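Local coordinates for protein carboxynorspermidine decarboxylase (Campylobacter jejuni subsp. jejuni 81116, PDB 3N29) that probably decarboxylates carboxynorspermidine to norspermidine with the help of pyridoxal-5'-phosphate, as a member of the beta/alpha-barrel family of basic amino acid decarboxylases, at residues Phe79-Ala84 and Tyr378-Asn383. Residues are numbered along the deposited sequence; the frame is centred on the assembly and turned at random.
Sequences FAFSGA and YTIVKN. With NSD (N-(3-aminopropyl)propane-1,3-diamine), chain D; PLP (pyridoxal-5'-phosphate), chain C.
The backbones of 79-84 and 378-383 come closest where Phe79 faces Tyr378, with CA atoms 6.7 Å apart, and where Ala80 faces Val381; the side chains that meet between them are apolar. Val381 and Ile380, on a short 3-10 turn, both send their CB toward 79-84. Val381 CG1 rests on Ala80 CB at 4.0 Å, placed there by a chi1 of -65°, with this methyl anti to its own carbonyl carbon. One residue earlier, the far end of Ile380 reaches the rim of the Phe81 ring: its CD1 lies near the ring plane, 3.8 Å from Phe81 CD1, so the methyl meets an edge and not a face. The swing of Phe81 CG anti to its backbone N (chi1 -163°) brings that edge round to the isoleucine. On the far side of the 3-10 turn, Lys382 NZ pairs with Asp308 and with Glu303 of the second subunit.

Tyr378 turns its CB away from 79-84 and carries its ring to the ligands. Its OH donates a 2.6 Å hydrogen bond to PLP O1P, the phosphate oxygen lying in the plane of the ring, while the norspermidine chain runs alongside, with NSD C1 3.4 Å from Tyr378 CE2. A backbone hydrogen bond between Tyr378 and Gly78 ties the two loops together just beside Phe79. Here the loop after the first strand of the beta/alpha barrel packs against a loop of the beta domain that supplies cofactor and polyamine contacts, an arrangement of the PLP-dependent fold type III decarboxylases.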
loop_
_atom_site.group_PDB
_atom_site.type_symbol
_atom_site.label_atom_id
_atom_site.label_comp_id
_atom_site.label_asym_id
_atom_site.label_seq_id
_atom_site.Cartn_x
_atom_site.Cartn_y
_atom_site.Cartn_z
ATOM N N PHE A 79 -8.494 6.890 -10.328
ATOM C CA PHE A 79 -8.767 8.287 -10.038
ATOM C C PHE A 79 -10.161 8.389 -9.448
ATOM O O PHE A 79 -11.123 8.056 -10.134
ATOM C CB PHE A 79 -8.675 9.132 -11.312
ATOM C CG PHE A 79 -8.908 10.595 -11.126
ATOM C CD1 PHE A 79 -7.881 11.439 -10.771
ATOM C CD2 PHE A 79 -10.171 11.154 -11.298
ATOM C CE1 PHE A 79 -8.103 12.810 -10.646
ATOM C CE2 PHE A 79 -10.398 12.544 -11.116
ATOM C CZ PHE A 79 -9.353 13.354 -10.799
ATOM N N ALA A 80 -10.234 8.786 -8.165
ATOM C CA ALA A 80 -11.509 8.828 -7.489
ATOM C C ALA A 80 -11.587 10.084 -6.645
ATOM O O ALA A 80 -12.131 10.052 -5.548
ATOM C CB ALA A 80 -11.674 7.565 -6.645
ATOM N N PHE A 81 -10.997 11.183 -7.105
ATOM C CA PHE A 81 -10.806 12.378 -6.220
ATOM C C PHE A 81 -12.175 12.985 -5.898
ATOM O O PHE A 81 -12.816 13.543 -6.765
ATOM C CB PHE A 81 -9.931 13.377 -6.938
ATOM C CG PHE A 81 -9.317 14.438 -6.053
ATOM C CD1 PHE A 81 -8.062 14.277 -5.526
ATOM C CD2 PHE A 81 -9.993 15.620 -5.790
ATOM C CE1 PHE A 81 -7.482 15.285 -4.729
ATOM C CE2 PHE A 81 -9.422 16.592 -5.021
ATOM C CZ PHE A 81 -8.157 16.403 -4.486
ATOM N N SER A 82 -12.609 12.871 -4.642
ATOM C CA SER A 82 -14.015 13.075 -4.308
ATOM C C SER A 82 -14.389 14.512 -4.673
ATOM O O SER A 82 -15.453 14.772 -5.251
ATOM C CB SER A 82 -14.209 12.789 -2.826
ATOM O OG SER A 82 -13.438 13.696 -2.082
ATOM N N GLY A 83 -13.464 15.435 -4.430
ATOM C CA GLY A 83 -13.682 16.836 -4.733
ATOM C C GLY A 83 -13.805 17.211 -6.172
ATOM O O GLY A 83 -14.124 18.356 -6.493
ATOM N N ALA A 84 -13.549 16.268 -7.054
ATOM C CA ALA A 84 -13.508 16.526 -8.488
ATOM C C ALA A 84 -14.598 15.751 -9.214
ATOM O O ALA A 84 -14.718 15.857 -10.406
ATOM C CB ALA A 84 -12.185 16.069 -9.018
ATOM N N TYR A 378 -3.529 6.752 -9.255
ATOM C CA TYR A 378 -2.848 5.540 -8.700
ATOM C C TYR A 378 -1.938 5.922 -7.549
ATOM O O TYR A 378 -0.825 5.385 -7.389
ATOM C CB TYR A 378 -2.092 4.769 -9.826
ATOM C CG TYR A 378 -3.072 4.147 -10.805
ATOM C CD1 TYR A 378 -3.692 2.920 -10.512
ATOM C CD2 TYR A 378 -3.409 4.764 -11.988
ATOM C CE1 TYR A 378 -4.544 2.338 -11.328
ATOM C CE2 TYR A 378 -4.343 4.203 -12.850
ATOM C CZ TYR A 378 -4.915 2.979 -12.504
ATOM O OH TYR A 378 -5.782 2.397 -13.337
ATOM N N THR A 379 -2.399 6.895 -6.745
ATOM C CA THR A 379 -1.654 7.301 -5.568
ATOM C C THR A 379 -2.586 7.259 -4.355
ATOM O O THR A 379 -2.578 6.331 -3.535
ATOM C CB THR A 379 -1.084 8.755 -5.694
ATOM O OG1 THR A 379 -2.115 9.642 -6.256
ATOM C CG2 THR A 379 0.184 8.732 -6.574
ATOM N N ILE A 380 -3.387 8.305 -4.258
ATOM C CA ILE A 380 -4.379 8.467 -3.181
ATOM C C ILE A 380 -5.192 7.198 -2.975
ATOM O O ILE A 380 -5.345 6.720 -1.836
ATOM C CB ILE A 380 -5.311 9.655 -3.467
ATOM C CG1 ILE A 380 -4.493 10.955 -3.603
ATOM C CG2 ILE A 380 -6.358 9.814 -2.359
ATOM C CD1 ILE A 380 -5.240 12.047 -4.392
ATOM N N VAL A 381 -5.686 6.641 -4.081
ATOM C CA VAL A 381 -6.533 5.439 -4.049
ATOM C C VAL A 381 -5.849 4.230 -3.436
ATOM O O VAL A 381 -6.547 3.251 -3.129
ATOM C CB VAL A 381 -7.011 5.052 -5.487
ATOM C CG1 VAL A 381 -7.958 6.194 -6.056
ATOM C CG2 VAL A 381 -5.817 4.788 -6.458
ATOM N N LYS A 382 -4.540 4.264 -3.271
ATOM C CA LYS A 382 -3.861 3.104 -2.766
ATOM C C LYS A 382 -2.828 3.447 -1.728
ATOM O O LYS A 382 -1.854 2.680 -1.507
ATOM C CB LYS A 382 -3.253 2.275 -3.890
ATOM C CG LYS A 382 -2.151 2.944 -4.667
ATOM C CD LYS A 382 -2.041 2.199 -6.085
ATOM C CE LYS A 382 -1.943 0.656 -6.106
ATOM N NZ LYS A 382 -0.600 0.091 -5.728
ATOM N N ASN A 383 -3.005 4.588 -1.084
ATOM C CA ASN A 383 -2.081 4.998 -0.043
ATOM C C ASN A 383 -2.404 4.424 1.335
ATOM O O ASN A 383 -3.444 3.744 1.543
ATOM C CB ASN A 383 -1.795 6.479 -0.048
ATOM C CG ASN A 383 -2.950 7.359 0.483
ATOM O OD1 ASN A 383 -3.919 6.864 1.029
ATOM N ND2 ASN A 383 -2.806 8.705 0.296
HETATM C C1 NSD D . -3.075 1.840 -14.870
HETATM N N1 NSD D . -2.669 2.694 -15.949
HETATM C C2 NSD D . -2.615 0.432 -15.034
HETATM N N2 NSD D . -3.198 -0.710 -13.018
HETATM C C3 NSD D . -3.421 -0.545 -14.255
HETATM N N3 NSD D . -1.325 1.247 -9.572
HETATM C C4 NSD D . -2.311 -0.125 -12.327
HETATM C C5 NSD D . -2.282 -0.496 -10.870
HETATM C C6 NSD D . -1.027 -0.001 -10.197
HETATM N N1 PLP C . -11.447 -0.848 -16.904
HETATM C C2 PLP C . -11.001 -1.943 -16.218
HETATM C C2A PLP C . -11.803 -3.219 -16.233
HETATM C C3 PLP C . -9.795 -1.820 -15.461
HETATM O O3 PLP C . -9.325 -2.918 -14.738
HETATM C C4 PLP C . -9.080 -0.607 -15.436
HETATM C C4A PLP C . -7.822 -0.489 -14.587
HETATM C C5 PLP C . -9.537 0.481 -16.196
HETATM C C6 PLP C . -10.736 0.319 -16.922
HETATM C C5A PLP C . -8.806 1.803 -16.220
HETATM O O4P PLP C . -7.459 1.647 -16.589
HETATM P P PLP C . -6.494 2.878 -16.783
HETATM O O1P PLP C . -6.555 3.680 -15.496
HETATM O O2P PLP C . -7.040 3.722 -17.960
HETATM O O3P PLP C . -5.175 2.371 -17.153
#